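Local coordinates for hypothetical protein lpg0944 (Legionella pneumophila subsp. pneumophila str. Philadelphia 1, PDB 4RXV) that is of unassigned function but has an N-terminal part in the RavJ peptidase family of papain-like clan CA, probably a cysteine-protease-like domain, at residues Q44-Q47 and K48-T51; R56-P59 and F60-G64; E161-P164 and I165-I169; L185-P188 and K189-A193. One frame throughout, in Å; residues are numbered along the deposited sequence. Where two conformers were deposited one is given.

In the fold
The four contacts follow one another along the chain within the RavJ peptidase region. Each is a local turn or helix contact. Contacts 1 and 2 lie on the same side of the chain's centre, their centres about 14 Å apart. Contact 1 is on helix 37-50; contact 2 joins the loop before helix 60-64 to that helix. Ser-50 O accepts from Arg-56 NH2 between them. Contacts 3 and 4, centres about 11 Å apart, meet where strand 168-170 pairs with Ile-187. Contact 4 is about 29 Å and 31 Å from contacts 1 and 2, between centres. The pairs thus belong to separate parts of the peptidase-family region, one beside the three-stranded sheet, the other at the four-stranded one.

Contact 1: residues Q44-Q47 and K48-T51; sequences QRYQ and KYST
Tyr-46 and Ser-50 meet one turn apart at the C-terminal end of alpha-helix 37-50. Ser-50 CB sits over one face of the Tyr-46 ring, off centre toward the rim. It is 3.9 Å from the centroid of the Tyr-46 ring and makes a CH-pi contact. The nearest ring atom is Tyr-46 CZ, 3.5 Å from Ser-50 CB. With CG anti to the backbone N (chi1 176°), the Tyr-46 ring extends along the helix toward Ser-50. Tyr-49 lies beside it at a slant, and its CD2 comes within 4.0 Å of Tyr-46 CE1. The Tyr-49 side chain is buried against Val-22, Ile-92, Val-97 and Val-99, so this face of the helix covers the three-stranded mixed sheet.

Along the backbone the i to i+4 pattern holds to the last turn. Lys-48 N, Tyr-49 N and Ser-50 N donate to Gln-44 O, Arg-45 O and Tyr-46 O. Two side chains leave the turn for other partners. Arg-45 NH1 bonds to Phe-21 O and Ser-42 OG, while the extended Lys-48 chain reaches a salt bridge with Asp-93. Lys-48 CG passes 3.4 Å from Gln-44 O on the way. Ser-50 turns its hydroxyl back on the helix, and Ser-50 OG donates to Gln-47 O at 3.0 Å, from above the carbonyl plane.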
loop_
_atom_site.group_PDB
_atom_site.type_symbol
_atom_site.label_atom_id
_atom_site.label_comp_id
_atom_site.label_asym_id
_atom_site.label_seq_id
_atom_site.Cartn_x
_atom_site.Cartn_y
_atom_site.Cartn_z
ATOM N N GLN A 44 11.865 13.331 -9.726
ATOM C CA GLN A 44 12.218 13.490 -11.127
ATOM C C GLN A 44 11.350 12.642 -12.057
ATOM O O GLN A 44 11.038 13.057 -13.179
ATOM C CB GLN A 44 13.689 13.133 -11.311
ATOM C CG GLN A 44 14.615 14.170 -10.698
ATOM C CD GLN A 44 16.006 13.640 -10.418
ATOM O OE1 GLN A 44 16.245 12.432 -10.460
ATOM N NE2 GLN A 44 16.932 14.545 -10.120
ATOM N N ARG A 45 10.992 11.445 -11.596
ATOM C CA ARG A 45 10.161 10.542 -12.368
ATOM C C ARG A 45 8.796 11.149 -12.587
ATOM O O ARG A 45 8.265 11.093 -13.705
ATOM C CB ARG A 45 10.063 9.184 -11.655
ATOM C CG ARG A 45 9.449 8.090 -12.510
ATOM C CD ARG A 45 9.288 6.757 -11.738
ATOM N NE ARG A 45 10.555 6.385 -11.112
ATOM C CZ ARG A 45 10.817 6.394 -9.807
ATOM N NH1 ARG A 45 9.885 6.643 -8.894
ATOM N NH2 ARG A 45 12.044 6.136 -9.415
ATOM N N TYR A 46 8.232 11.740 -11.539
ATOM C CA TYR A 46 6.945 12.405 -11.677
ATOM C C TYR A 46 7.029 13.578 -12.649
ATOM O O TYR A 46 6.111 13.802 -13.435
ATOM C CB TYR A 46 6.384 12.879 -10.333
ATOM C CG TYR A 46 5.115 13.640 -10.575
ATOM C CD1 TYR A 46 3.952 12.975 -10.930
ATOM C CD2 TYR A 46 5.077 15.028 -10.489
ATOM C CE1 TYR A 46 2.784 13.663 -11.199
ATOM C CE2 TYR A 46 3.913 15.721 -10.763
ATOM C CZ TYR A 46 2.770 15.039 -11.119
ATOM O OH TYR A 46 1.601 15.722 -11.378
ATOM N N GLN A 47 8.119 14.336 -12.598
ATOM C CA GLN A 47 8.246 15.457 -13.504
ATOM C C GLN A 47 8.131 14.980 -14.947
ATOM O O GLN A 47 7.421 15.577 -15.765
ATOM C CB GLN A 47 9.575 16.173 -13.269
ATOM C CG GLN A 47 9.609 16.917 -11.955
ATOM C CD GLN A 47 8.523 17.978 -11.868
ATOM O OE1 GLN A 47 7.720 17.995 -10.930
ATOM N NE2 GLN A 47 8.488 18.863 -12.854
ATOM N N LYS A 48 8.835 13.902 -15.267
ATOM C CA LYS A 48 8.817 13.355 -16.617
ATOM C C LYS A 48 7.440 12.795 -16.992
ATOM O O LYS A 48 6.962 13.017 -18.106
ATOM C CB LYS A 48 9.892 12.278 -16.737
ATOM C CG LYS A 48 11.297 12.844 -16.609
ATOM C CD LYS A 48 12.371 11.784 -16.664
ATOM C CE LYS A 48 13.747 12.441 -16.606
ATOM N NZ LYS A 48 14.874 11.513 -16.889
ATOM N N TYR A 49 6.800 12.096 -16.061
ATOM C CA TYR A 49 5.472 11.554 -16.283
ATOM C C TYR A 49 4.431 12.637 -16.562
ATOM O O TYR A 49 3.617 12.508 -17.486
ATOM C CB TYR A 49 5.073 10.773 -15.036
ATOM C CG TYR A 49 3.637 10.350 -14.987
ATOM C CD1 TYR A 49 3.240 9.146 -15.535
ATOM C CD2 TYR A 49 2.672 11.137 -14.355
ATOM C CE1 TYR A 49 1.931 8.725 -15.456
ATOM C CE2 TYR A 49 1.353 10.723 -14.261
ATOM C CZ TYR A 49 0.986 9.527 -14.821
ATOM O OH TYR A 49 -0.318 9.082 -14.744
ATOM N N SER A 50 4.451 13.679 -15.737
ATOM C CA SER A 50 3.318 14.602 -15.621
ATOM C C SER A 50 3.005 15.311 -16.918
ATOM O O SER A 50 1.834 15.599 -17.194
ATOM C CB SER A 50 3.569 15.631 -14.516
ATOM O OG SER A 50 4.706 16.431 -14.796
ATOM N N THR A 51 4.039 15.572 -17.717
ATOM C CA THR A 51 3.884 16.299 -18.971
ATOM C C THR A 51 4.067 15.417 -20.198
ATOM O O THR A 51 4.073 15.925 -21.305
ATOM C CB THR A 51 4.882 17.458 -19.056
ATOM O OG1 THR A 51 6.211 16.949 -18.839
ATOM C CG2 THR A 51 4.542 18.505 -18.013
#

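Contact 2: residues R56-P59 and F60-G64; sequences RTPP and FSQWG
Pro-59 lies over one face of the Trp-63 indole. Its CG is 3.5 Å from the centroid of the Trp-63 six-membered ring and 19° off the normal, a CH-pi contact offset toward the rim. Trp-63 CZ2 is the ring atom nearest to Pro-59 CG, at 3.4 Å. The Phe-60 ring meets the same proline more loosely: Pro-59 CD stands over one of its faces, 4.1 Å from Phe-60 CD2. Thr-57 O comes to the edge of that ring, near its plane. Pro-59 thus touches both aromatic side chains, CG on Trp-63 and CD on Phe-60. The peptide bond before Pro-59 is cis, at the point where the chain enters the helix.

The first turn of helix 60-64 is held by the backbone. Trp-63 N donates to Pro-59 O at 2.9 Å, nearly in line with the carbonyl. Ser-61 N reaches Thr-57 O at 3.0 Å from above the carbonyl plane. The Ser-61 hydroxyl, anti to its carbonyl carbon (chi1 -71°), points back toward Arg-56. A water bridges Ser-61 OG to Arg-56 O, 2.8 Å from Ser-61 OG. Gln-62 bends at chi2 and brings OE1 to 3.3 Å from Pro-58 CB.

Arg-56 NH2 ties the loop to Ser-50 O at the end of helix 37-50. Phe-60 makes an edge-to-face contact with Phe-90 and packs on Val-97 and Val-99 of strand 95-100, where Trp-63 also touches Val-99.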
loop_
_atom_site.group_PDB
_atom_site.type_symbol
_atom_site.label_atom_id
_atom_site.label_comp_id
_atom_site.label_asym_id
_atom_site.label_seq_id
_atom_site.Cartn_x
_atom_site.Cartn_y
_atom_site.Cartn_z
ATOM N N ARG A 56 -1.977 11.298 -19.935
ATOM C CA ARG A 56 -3.333 11.794 -20.054
ATOM C C ARG A 56 -4.170 10.849 -20.894
ATOM O O ARG A 56 -5.102 11.277 -21.558
ATOM C CB ARG A 56 -3.309 13.200 -20.645
ATOM C CG ARG A 56 -2.674 14.213 -19.701
ATOM C CD ARG A 56 -1.253 14.569 -20.112
ATOM N NE ARG A 56 -0.599 15.385 -19.091
ATOM C CZ ARG A 56 -0.929 16.643 -18.809
ATOM N NH1 ARG A 56 -1.913 17.252 -19.465
ATOM N NH2 ARG A 56 -0.273 17.299 -17.860
ATOM N N THR A 57 -3.806 9.570 -20.882
ATOM C CA THR A 57 -4.590 8.497 -21.491
ATOM C C THR A 57 -5.007 7.499 -20.396
ATOM O O THR A 57 -4.334 7.382 -19.368
ATOM C CB THR A 57 -3.771 7.765 -22.582
ATOM O OG1 THR A 57 -2.648 7.094 -21.989
ATOM C CG2 THR A 57 -3.289 8.742 -23.653
ATOM N N PRO A 58 -6.125 6.776 -20.607
ATOM C CA PRO A 58 -6.488 5.755 -19.616
ATOM C C PRO A 58 -5.534 4.563 -19.701
ATOM O O PRO A 58 -5.109 4.214 -20.812
ATOM C CB PRO A 58 -7.904 5.336 -20.035
ATOM C CG PRO A 58 -8.401 6.400 -20.941
ATOM C CD PRO A 58 -7.184 6.966 -21.614
ATOM N N PRO A 59 -5.231 3.911 -18.567
ATOM C CA PRO A 59 -5.781 4.156 -17.228
ATOM C C PRO A 59 -4.976 5.177 -16.420
ATOM O O PRO A 59 -5.363 5.487 -15.296
ATOM C CB PRO A 59 -5.659 2.786 -16.565
ATOM C CG PRO A 59 -4.392 2.234 -17.141
ATOM C CD PRO A 59 -4.373 2.714 -18.583
ATOM N N PHE A 60 -3.864 5.663 -16.972
ATOM C CA PHE A 60 -2.982 6.571 -16.250
ATOM C C PHE A 60 -3.716 7.795 -15.716
ATOM O O PHE A 60 -3.502 8.206 -14.568
ATOM C CB PHE A 60 -1.803 6.974 -17.140
ATOM C CG PHE A 60 -1.077 5.791 -17.685
ATOM C CD1 PHE A 60 -0.226 5.050 -16.878
ATOM C CD2 PHE A 60 -1.322 5.352 -18.979
ATOM C CE1 PHE A 60 0.391 3.921 -17.371
ATOM C CE2 PHE A 60 -0.700 4.238 -19.467
ATOM C CZ PHE A 60 0.156 3.521 -18.666
ATOM N N SER A 61 -4.580 8.383 -16.547
ATOM C CA SER A 61 -5.387 9.529 -16.142
ATOM C C SER A 61 -6.144 9.262 -14.837
ATOM O O SER A 61 -6.194 10.119 -13.943
ATOM C CB SER A 61 -6.424 9.865 -17.233
ATOM O OG SER A 61 -5.850 10.425 -18.394
ATOM N N GLN A 62 -6.763 8.092 -14.752
ATOM C CA GLN A 62 -7.583 7.733 -13.607
ATOM C C GLN A 62 -6.710 7.357 -12.397
ATOM O O GLN A 62 -7.014 7.730 -11.246
ATOM C CB GLN A 62 -8.535 6.585 -13.957
ATOM C CG GLN A 62 -9.657 6.935 -14.945
ATOM C CD GLN A 62 -9.183 7.142 -16.382
ATOM O OE1 GLN A 62 -8.331 6.401 -16.899
ATOM N NE2 GLN A 62 -9.736 8.157 -17.030
ATOM N N TRP A 63 -5.597 6.660 -12.651
ATOM C CA TRP A 63 -4.691 6.289 -11.554
ATOM C C TRP A 63 -4.120 7.554 -10.897
ATOM O O TRP A 63 -3.910 7.612 -9.689
ATOM C CB TRP A 63 -3.557 5.425 -12.078
ATOM C CG TRP A 63 -3.960 4.071 -12.514
ATOM C CD1 TRP A 63 -5.120 3.415 -12.223
ATOM C CD2 TRP A 63 -3.183 3.173 -13.310
ATOM N NE1 TRP A 63 -5.107 2.150 -12.765
ATOM C CE2 TRP A 63 -3.934 1.982 -13.450
ATOM C CE3 TRP A 63 -1.919 3.253 -13.910
ATOM C CZ2 TRP A 63 -3.460 0.884 -14.154
ATOM C CZ3 TRP A 63 -1.454 2.164 -14.620
ATOM C CH2 TRP A 63 -2.223 0.991 -14.728
ATOM N N GLY A 64 -3.815 8.568 -11.701
ATOM C CA GLY A 64 -3.255 9.804 -11.167
ATOM C C GLY A 64 -4.212 10.766 -10.478
ATOM O O GLY A 64 -3.780 11.693 -9.771
HETATM O O HOH W 1 -7.748 10.107 -20.429
#

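Contact 3: residues E161-P164 and I165-I169; sequences EVFP and IGTLI
Thr-167 grips Pro-164 O twice. Its OG1 donates to Pro-164 O at 2.7 Å, and its backbone N donates to Pro-164 O at 3.2 Å. Both donors come from the same face of the carbonyl plane, the backbone N 41° out of it. The N-H bond closes a type II beta turn from Pro-164 to Thr-167. Gly-166 takes the third position with phi 92°, a positive value that suits a residue without a side chain.

The methyl branch of Thr-167 meets Phe-163. With OG1 anti to the carbonyl carbon (chi1 -60°), Thr-167 CG2 is set anti to the backbone N and swings onto the Phe-163 ring. Thr-167 CG2 is 3.4 Å from Phe-163 CZ. Thr-167 CB lies over one face of the same ring, 4.1 Å from the Phe-163 centroid, a CH-pi contact displaced toward the rim. Ile-169 meets that ring at its edge, where Ile-169 CG1 is 4.3 Å from Phe-163 CZ.

Around these groups lies a second shell. Phe-199 packs edge-to-face with Phe-163, and Pro-164 rests on Ser-149 and Leu-151. The turn leads straight into strand 168-170, the end strand of the four-stranded antiparallel sheet. There Leu-168 bonds through its backbone to Leu-144 of strand 136-146, and Ile-169 to Ile-187. On strand 136-146 Phe-163 packs on Leu-143, Thr-167 on Val-145, and Ile-169 on Ile-141 and Leu-143.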
loop_
_atom_site.group_PDB
_atom_site.type_symbol
_atom_site.label_atom_id
_atom_site.label_comp_id
_atom_site.label_asym_id
_atom_site.label_seq_id
_atom_site.Cartn_x
_atom_site.Cartn_y
_atom_site.Cartn_z
ATOM N N GLU A 161 -4.816 2.815 21.726
ATOM C CA GLU A 161 -5.246 1.914 22.798
ATOM C C GLU A 161 -6.142 0.781 22.293
ATOM O O GLU A 161 -6.458 -0.132 23.051
ATOM C CB GLU A 161 -5.907 2.668 23.963
ATOM C CG GLU A 161 -7.288 3.206 23.683
ATOM C CD GLU A 161 -7.268 4.539 22.965
ATOM O OE1 GLU A 161 -8.344 5.173 22.873
ATOM O OE2 GLU A 161 -6.187 4.961 22.498
ATOM N N VAL A 162 -6.542 0.838 21.023
ATOM C CA VAL A 162 -7.277 -0.275 20.408
ATOM C C VAL A 162 -6.520 -0.817 19.176
ATOM O O VAL A 162 -7.111 -1.401 18.276
ATOM C CB VAL A 162 -8.765 0.110 20.093
ATOM C CG1 VAL A 162 -9.529 0.380 21.392
ATOM C CG2 VAL A 162 -8.873 1.311 19.181
ATOM N N PHE A 163 -5.194 -0.649 19.175
ATOM C CA PHE A 163 -4.303 -1.137 18.103
ATOM C C PHE A 163 -3.601 -2.402 18.626
ATOM O O PHE A 163 -2.797 -2.319 19.553
ATOM C CB PHE A 163 -3.290 -0.044 17.806
ATOM C CG PHE A 163 -2.534 -0.187 16.508
ATOM C CD1 PHE A 163 -3.146 0.009 15.294
ATOM C CD2 PHE A 163 -1.169 -0.399 16.519
ATOM C CE1 PHE A 163 -2.421 -0.059 14.119
ATOM C CE2 PHE A 163 -0.439 -0.450 15.331
ATOM C CZ PHE A 163 -1.060 -0.265 14.153
ATOM N N PRO A 164 -3.899 -3.582 18.051
ATOM C CA PRO A 164 -3.419 -4.822 18.668
ATOM C C PRO A 164 -1.910 -4.958 18.727
ATOM O O PRO A 164 -1.220 -4.506 17.807
ATOM C CB PRO A 164 -3.988 -5.904 17.753
ATOM C CG PRO A 164 -5.196 -5.291 17.171
ATOM C CD PRO A 164 -4.853 -3.856 16.965
ATOM N N ILE A 165 -1.435 -5.619 19.783
ATOM C CA ILE A 165 -0.047 -6.037 19.888
ATOM C C ILE A 165 0.284 -6.874 18.673
ATOM O O ILE A 165 -0.470 -7.767 18.304
ATOM C CB ILE A 165 0.204 -6.911 21.167
ATOM C CG1 ILE A 165 -0.012 -6.095 22.435
ATOM C CG2 ILE A 165 1.617 -7.499 21.174
ATOM C CD1 ILE A 165 -0.032 -6.927 23.714
ATOM N N GLY A 166 1.405 -6.583 18.034
ATOM C CA GLY A 166 1.842 -7.386 16.913
ATOM C C GLY A 166 1.353 -6.882 15.563
ATOM O O GLY A 166 1.661 -7.472 14.539
ATOM N N THR A 167 0.618 -5.781 15.534
ATOM C CA THR A 167 0.180 -5.216 14.262
ATOM C C THR A 167 1.381 -4.711 13.469
ATOM O O THR A 167 2.284 -4.090 14.010
ATOM C CB THR A 167 -0.821 -4.093 14.474
ATOM O OG1 THR A 167 -1.954 -4.616 15.162
ATOM C CG2 THR A 167 -1.278 -3.510 13.145
ATOM N N LEU A 168 1.384 -5.009 12.175
ATOM C CA LEU A 168 2.384 -4.495 11.246
ATOM C C LEU A 168 1.751 -3.555 10.222
ATOM O O LEU A 168 0.658 -3.790 9.723
ATOM C CB LEU A 168 3.070 -5.628 10.503
ATOM C CG LEU A 168 3.806 -6.624 11.393
ATOM C CD1 LEU A 168 4.231 -7.846 10.595
ATOM C CD2 LEU A 168 5.035 -5.986 12.041
ATOM N N ILE A 169 2.449 -2.464 9.952
ATOM C CA ILE A 169 2.008 -1.439 9.026
ATOM C C ILE A 169 2.626 -1.693 7.652
ATOM O O ILE A 169 3.816 -2.055 7.556
ATOM C CB ILE A 169 2.416 -0.049 9.582
ATOM C CG1 ILE A 169 1.562 0.265 10.820
ATOM C CG2 ILE A 169 2.311 1.062 8.558
ATOM C CD1 ILE A 169 2.248 1.184 11.788
#

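Contact 4: residues L185-P188 and K189-A193; sequences LAIP and KEQFA
A short 3-10 turn, 189-191, follows the extended residues Ile-187 and Pro-188. Gln-191 is the residue that folds back on both. Its backbone N donates to Pro-188 O at 2.9 Å, the i to i+3 bond of such a turn, and approaches from well above the carbonyl plane. The next bond in the series runs from Phe-192 N to Lys-189 O, at 3.1 Å.

The side chain of Gln-191 was modelled in two conformers, so its contacts are less certain. In one of them it runs out extended beyond CG and spans the two residues before the turn. There Gln-191 CB touches Ile-187 CG1 at about 3.6 Å. The amide oxygen then lies near Pro-188 CD, and the amide nitrogen appears to bond to Glu-182 O. Ile-187 has its CG1 branch between backbone N and carbonyl carbon (chi1 80°), which carries CD1 to 4.3 Å from Phe-192 CB. Phe-192 itself turns inward to touch Ile-169 and Asp-171.

Lys-189 and Glu-190 are neighbours joined by a salt bridge. Lys-189 NZ meets Glu-190 OE2 at 2.9 Å, on its syn side and 34° out of the carboxylate plane. Glu-190 OE1 stays near Pro-188 CB.

Ile-187 pairs through its backbone with Ile-169 of strand 168-170. Ala-186 and Ile-187 both face that one residue, and Ala-186 has a positive phi of 67°; this is a G1 beta bulge, with one residue, Pro-188, between it and the 3-10 turn.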
loop_
_atom_site.group_PDB
_atom_site.type_symbol
_atom_site.label_atom_id
_atom_site.label_comp_id
_atom_site.label_asym_id
_atom_site.label_seq_id
_atom_site.Cartn_x
_atom_site.Cartn_y
_atom_site.Cartn_z
ATOM N N LEU A 185 7.316 -1.155 5.153
ATOM C CA LEU A 185 6.833 -2.435 4.619
ATOM C C LEU A 185 6.882 -3.520 5.702
ATOM O O LEU A 185 7.902 -4.201 5.886
ATOM C CB LEU A 185 7.614 -2.855 3.378
ATOM C CG LEU A 185 7.547 -1.874 2.193
ATOM C CD1 LEU A 185 8.361 -2.369 1.021
ATOM C CD2 LEU A 185 6.091 -1.591 1.762
ATOM N N ALA A 186 5.746 -3.698 6.382
ATOM C CA ALA A 186 5.520 -4.718 7.398
ATOM C C ALA A 186 6.382 -4.466 8.627
ATOM O O ALA A 186 7.226 -5.288 9.003
ATOM C CB ALA A 186 5.706 -6.107 6.833
ATOM N N ILE A 187 6.159 -3.306 9.246
ATOM C CA ILE A 187 6.935 -2.875 10.396
ATOM C C ILE A 187 6.025 -2.389 11.522
ATOM O O ILE A 187 4.892 -1.971 11.296
ATOM C CB ILE A 187 7.991 -1.757 10.019
ATOM C CG1 ILE A 187 7.424 -0.307 9.883
ATOM C CG2 ILE A 187 8.795 -2.155 8.791
ATOM C CD1 ILE A 187 6.399 -0.072 8.866
ATOM N N PRO A 188 6.508 -2.460 12.759
ATOM C CA PRO A 188 5.730 -1.920 13.874
ATOM C C PRO A 188 5.650 -0.408 13.858
ATOM O O PRO A 188 6.481 0.270 13.247
ATOM C CB PRO A 188 6.482 -2.414 15.113
ATOM C CG PRO A 188 7.869 -2.639 14.627
ATOM C CD PRO A 188 7.792 -3.027 13.200
ATOM N N LYS A 189 4.665 0.145 14.566
ATOM C CA LYS A 189 4.446 1.582 14.547
ATOM C C LYS A 189 5.655 2.399 14.965
ATOM O O LYS A 189 5.860 3.476 14.439
ATOM C CB LYS A 189 3.231 1.959 15.397
ATOM C CG LYS A 189 3.361 1.677 16.875
ATOM C CD LYS A 189 2.107 2.117 17.622
ATOM C CE LYS A 189 2.312 2.132 19.129
ATOM N NZ LYS A 189 2.731 0.802 19.645
ATOM N N GLU A 190 6.488 1.873 15.853
ATOM C CA GLU A 190 7.666 2.619 16.280
ATOM C C GLU A 190 8.656 2.891 15.158
ATOM O O GLU A 190 9.451 3.837 15.263
ATOM C CB GLU A 190 8.371 1.878 17.408
ATOM C CG GLU A 190 7.593 1.861 18.695
ATOM C CD GLU A 190 6.496 0.805 18.745
ATOM O OE1 GLU A 190 6.469 -0.142 17.913
ATOM O OE2 GLU A 190 5.656 0.927 19.661
ATOM N N GLN A 191 8.658 1.987 14.158
ATOM C CA GLN A 191 9.506 2.035 12.948
ATOM C C GLN A 191 8.873 2.860 11.805
ATOM O O GLN A 191 9.569 3.184 10.843
ATOM C CB GLN A 191 9.843 0.604 12.401
ATOM C CG GLN A 191 11.009 -0.196 13.102
ATOM C CD GLN A 191 11.263 -1.654 12.565
ATOM O OE1 GLN A 191 11.240 -2.611 13.366
ATOM N NE2 GLN A 191 11.573 -1.811 11.234
ATOM N N PHE A 192 7.585 3.213 11.887
ATOM C CA PHE A 192 6.854 3.726 10.728
ATOM C C PHE A 192 7.172 5.190 10.437
ATOM O O PHE A 192 7.134 6.021 11.329
ATOM C CB PHE A 192 5.358 3.488 10.971
ATOM C CG PHE A 192 4.434 4.091 9.921
ATOM C CD1 PHE A 192 4.664 3.937 8.559
ATOM C CD2 PHE A 192 3.300 4.766 10.319
ATOM C CE1 PHE A 192 3.809 4.497 7.632
ATOM C CE2 PHE A 192 2.439 5.315 9.390
ATOM C CZ PHE A 192 2.679 5.165 8.055
ATOM N N ALA A 193 7.432 5.483 9.169
ATOM C CA ALA A 193 7.790 6.823 8.709
ATOM C C ALA A 193 6.821 7.897 9.166
ATOM O O ALA A 193 7.252 9.000 9.444
ATOM C CB ALA A 193 7.842 6.839 7.199
#